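Local coordinates for protein salmonella typhimurium DB7155 bacteriophage DET7 tailspike (Bacteriophage, PDB 2V5I) that probably binds the O-antigen polysaccharide on the Salmonella surface and cleaves it, serving as the trimeric receptor-binding tailspike of phage Det7, at residues N206-I218 and V230-N242. Numbering follows the deposited sequence. Where two conformers were deposited one is given.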
# COMPACT_ATOMS: atom_id res chain seq x y z
N ASN A 206 1.43 19.84 24.75
CA ASN A 206 1.06 21.22 24.54
C ASN A 206 -0.23 21.61 25.28
O ASN A 206 -1.14 22.21 24.71
CB ASN A 206 0.93 21.48 23.02
CG ASN A 206 2.26 21.40 22.33
OD1 ASN A 206 2.70 20.30 21.95
ND2 ASN A 206 2.92 22.52 22.15
N LEU A 207 -0.30 21.26 26.55
CA LEU A 207 -1.52 21.47 27.35
C LEU A 207 -1.84 22.96 27.54
O LEU A 207 -3.03 23.31 27.71
CB LEU A 207 -1.38 20.77 28.72
CG LEU A 207 -1.38 19.23 28.66
CD1 LEU A 207 -1.10 18.64 30.02
CD2 LEU A 207 -2.71 18.73 28.16
N SER A 208 -0.78 23.78 27.57
CA SER A 208 -0.88 25.24 27.72
C SER A 208 -0.39 25.95 26.47
O SER A 208 0.37 25.42 25.73
CB SER A 208 0.05 25.74 28.84
OG SER A 208 0.02 24.93 29.98
N GLY A 209 -0.75 27.21 26.32
CA GLY A 209 -0.28 27.97 25.18
C GLY A 209 -1.04 27.60 23.93
O GLY A 209 -2.18 27.16 23.99
N ASP A 210 -0.44 27.87 22.77
CA ASP A 210 -1.02 27.53 21.49
C ASP A 210 -1.06 25.99 21.37
O ASP A 210 -0.24 25.30 21.95
CB ASP A 210 -0.17 28.10 20.36
CG ASP A 210 -0.33 29.64 20.22
OD1 ASP A 210 -1.21 30.21 20.88
OD2 ASP A 210 0.43 30.24 19.42
N TRP A 211 -2.04 25.48 20.64
CA TRP A 211 -2.05 24.03 20.35
C TRP A 211 -0.75 23.70 19.68
O TRP A 211 -0.23 24.46 18.84
CB TRP A 211 -3.23 23.67 19.43
CG TRP A 211 -4.56 23.64 20.17
CD1 TRP A 211 -5.19 24.70 20.75
CD2 TRP A 211 -5.37 22.49 20.45
NE1 TRP A 211 -6.39 24.29 21.32
CE2 TRP A 211 -6.50 22.93 21.14
CE3 TRP A 211 -5.26 21.13 20.16
CZ2 TRP A 211 -7.48 22.04 21.59
CZ3 TRP A 211 -6.26 20.28 20.55
CH2 TRP A 211 -7.34 20.71 21.28
N GLY A 212 -0.24 22.50 19.93
CA GLY A 212 0.97 22.04 19.23
C GLY A 212 0.75 21.90 17.73
O GLY A 212 -0.30 21.49 17.30
N LEU A 213 1.77 22.21 16.94
CA LEU A 213 1.70 22.25 15.49
C LEU A 213 3.10 21.95 14.94
O LEU A 213 4.08 22.41 15.50
CB LEU A 213 1.33 23.66 14.99
CG LEU A 213 1.28 23.94 13.48
CD1 LEU A 213 0.27 23.08 12.79
CD2 LEU A 213 0.97 25.43 13.25
N GLY A 214 3.14 21.07 13.94
CA GLY A 214 4.38 20.82 13.23
C GLY A 214 5.32 19.84 13.96
O GLY A 214 6.50 19.72 13.58
N ASN A 215 4.81 19.16 14.98
CA ASN A 215 5.66 18.26 15.77
C ASN A 215 5.53 16.83 15.24
O ASN A 215 4.40 16.32 15.08
CB ASN A 215 5.19 18.27 17.26
CG ASN A 215 5.42 19.63 17.94
OD1 ASN A 215 6.39 20.32 17.64
ND2 ASN A 215 4.52 20.00 18.84
N TYR A 216 6.70 16.22 14.96
CA TYR A 216 6.73 14.91 14.34
C TYR A 216 7.75 13.98 14.94
O TYR A 216 8.78 14.43 15.47
CB TYR A 216 7.20 15.00 12.88
CG TYR A 216 6.32 15.64 11.87
CD1 TYR A 216 6.35 17.01 11.70
CD2 TYR A 216 5.46 14.88 11.12
CE1 TYR A 216 5.53 17.64 10.71
CE2 TYR A 216 4.61 15.51 10.14
CZ TYR A 216 4.69 16.88 9.97
OH TYR A 216 3.87 17.47 8.99
N VAL A 217 7.50 12.68 14.73
CA VAL A 217 8.47 11.59 14.87
C VAL A 217 8.54 10.97 13.48
O VAL A 217 7.52 10.63 12.89
CB VAL A 217 8.10 10.55 15.96
CG1 VAL A 217 9.25 9.60 16.12
CG2 VAL A 217 7.76 11.29 17.30
N ILE A 218 9.76 11.02 12.89
CA ILE A 218 10.00 10.56 11.51
C ILE A 218 11.11 9.48 11.52
O ILE A 218 12.23 9.76 11.95
CB ILE A 218 10.28 11.66 10.54
CG1 ILE A 218 9.16 12.71 10.59
CG2 ILE A 218 10.31 11.11 9.11
CD1 ILE A 218 9.54 13.99 9.77
N VAL A 230 5.06 6.70 21.18
CA VAL A 230 4.93 8.11 20.82
C VAL A 230 3.57 8.60 21.28
O VAL A 230 2.56 7.94 21.05
CB VAL A 230 5.03 8.36 19.26
CG1 VAL A 230 4.92 9.86 18.92
CG2 VAL A 230 6.31 7.80 18.69
N GLN A 231 3.52 9.75 21.93
CA GLN A 231 2.25 10.29 22.35
C GLN A 231 2.15 11.79 22.19
O GLN A 231 3.13 12.49 22.29
CB GLN A 231 1.93 9.92 23.79
CG GLN A 231 2.83 10.47 24.78
CD GLN A 231 2.71 9.74 26.19
OE1 GLN A 231 1.89 8.83 26.38
NE2 GLN A 231 3.51 10.17 27.14
N PHE A 232 0.92 12.25 21.85
CA PHE A 232 0.62 13.69 21.69
C PHE A 232 -0.44 14.13 22.66
O PHE A 232 -1.39 13.38 22.89
CB PHE A 232 0.07 13.90 20.23
CG PHE A 232 1.08 13.64 19.17
CD1 PHE A 232 1.25 12.33 18.69
CD2 PHE A 232 1.84 14.64 18.67
CE1 PHE A 232 2.20 12.07 17.73
CE2 PHE A 232 2.83 14.37 17.66
CZ PHE A 232 2.94 13.05 17.22
N LEU A 233 -0.29 15.37 23.16
CA LEU A 233 -1.29 16.03 24.03
C LEU A 233 -1.56 17.44 23.49
O LEU A 233 -0.65 18.23 23.36
CB LEU A 233 -0.83 16.13 25.50
CG LEU A 233 -0.59 14.84 26.25
CD1 LEU A 233 0.79 14.31 26.02
CD2 LEU A 233 -0.79 15.08 27.73
N ARG A 234 -2.81 17.71 23.13
CA ARG A 234 -3.25 19.02 22.63
C ARG A 234 -2.41 19.54 21.44
O ARG A 234 -1.97 20.66 21.43
CB ARG A 234 -3.29 20.00 23.78
CG ARG A 234 -4.12 21.27 23.51
CD ARG A 234 -4.47 22.01 24.79
NE ARG A 234 -5.00 23.37 24.56
CZ ARG A 234 -4.26 24.44 24.30
NH1 ARG A 234 -2.94 24.38 24.19
NH2 ARG A 234 -4.86 25.64 24.12
N ASN A 235 -2.20 18.65 20.46
CA ASN A 235 -1.65 18.99 19.15
C ASN A 235 -2.78 19.02 18.12
O ASN A 235 -3.66 18.17 18.14
CB ASN A 235 -0.56 17.99 18.77
CG ASN A 235 0.77 18.33 19.39
OD1 ASN A 235 1.78 18.58 18.67
ND2 ASN A 235 0.83 18.40 20.70
N ASN A 236 -2.71 20.01 17.23
CA ASN A 236 -3.63 20.19 16.08
C ASN A 236 -2.80 20.49 14.85
O ASN A 236 -2.25 21.57 14.79
CB ASN A 236 -4.67 21.25 16.39
CG ASN A 236 -5.70 21.41 15.29
OD1 ASN A 236 -5.61 20.74 14.25
ND2 ASN A 236 -6.75 22.20 15.56
N GLY A 237 -2.76 19.56 13.90
CA GLY A 237 -1.93 19.74 12.69
C GLY A 237 -2.64 20.68 11.70
O GLY A 237 -2.02 21.03 10.64
N GLY A 238 -3.84 21.15 12.05
CA GLY A 238 -4.57 22.07 11.18
C GLY A 238 -5.03 21.43 9.88
O GLY A 238 -4.91 20.21 9.65
N GLU A 239 -5.63 22.22 8.98
CA GLU A 239 -6.08 21.64 7.76
C GLU A 239 -4.91 21.05 6.96
O GLU A 239 -5.09 20.06 6.22
CB GLU A 239 -6.85 22.64 6.91
CG GLU A 239 -8.30 22.80 7.36
CD GLU A 239 -8.52 24.03 8.17
OE1 GLU A 239 -7.53 24.75 8.46
OE2 GLU A 239 -9.71 24.29 8.52
N SER A 240 -3.70 21.55 7.20
CA SER A 240 -2.53 21.00 6.47
C SER A 240 -2.06 19.62 6.98
O SER A 240 -1.18 19.00 6.38
CB SER A 240 -1.35 21.97 6.53
OG SER A 240 -0.88 22.05 7.87
N HIS A 241 -2.63 19.15 8.08
CA HIS A 241 -2.17 17.91 8.76
C HIS A 241 -0.67 17.92 9.04
O HIS A 241 0.04 16.95 8.78
CB HIS A 241 -2.64 16.67 7.97
CG HIS A 241 -4.11 16.46 8.06
ND1 HIS A 241 -5.01 17.32 7.43
CD2 HIS A 241 -4.85 15.57 8.75
CE1 HIS A 241 -6.24 16.96 7.75
NE2 HIS A 241 -6.18 15.88 8.52
N ASN A 242 -0.21 19.04 9.60
CA ASN A 242 1.22 19.25 9.84
C ASN A 242 1.62 18.79 11.23
O ASN A 242 1.66 19.54 12.16
CB ASN A 242 1.56 20.73 9.66
CG ASN A 242 3.04 21.02 9.56
OD1 ASN A 242 3.91 20.13 9.48
ND2 ASN A 242 3.33 22.29 9.56
O HOH W 1 2.07 18.51 15.84
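Arg234 lies over one face of the Trp211 indole where two successive coils of the parallel beta-helix turn from one strand face to the next. Its chain, extended from CG to NE, sets CG 3.5 Å from the centroid of the six-membered ring, a CH-pi contact, and carries CZ over the five-membered ring as a cation-pi partner, the planes 31° apart. Hydrogen bonds fix the guanidinium's rotation: NH1 and NH2 both grip Gly209 O, and NH1 also reaches Asn206 O at 2.9 Å, each acceptor near the guanidinium plane. Backbone bonds join the turns through a single bridge, with Gly212 N to Arg234 O at 2.9 Å and Asn236 N to Gly212 O at 2.8 Å. Farther along, Gly214 N donates to Asn242 O. Inside, buried amides link up: Asn235 ND2 donates to Leu233 O and Asn206 OD1, while Asn235 OD1 accepts from Asn215 ND2 and from a water that also takes the Asn215 N-H. Apolar packing is slighter, Val217 CG2 meeting Val230 CG1 tip to tip at 3.6 Å. Beside Arg221 of a second subunit, Tyr216 OH donates in the carbonyl plane to a lone pair of Asn242 OD1, 2.7 Å away.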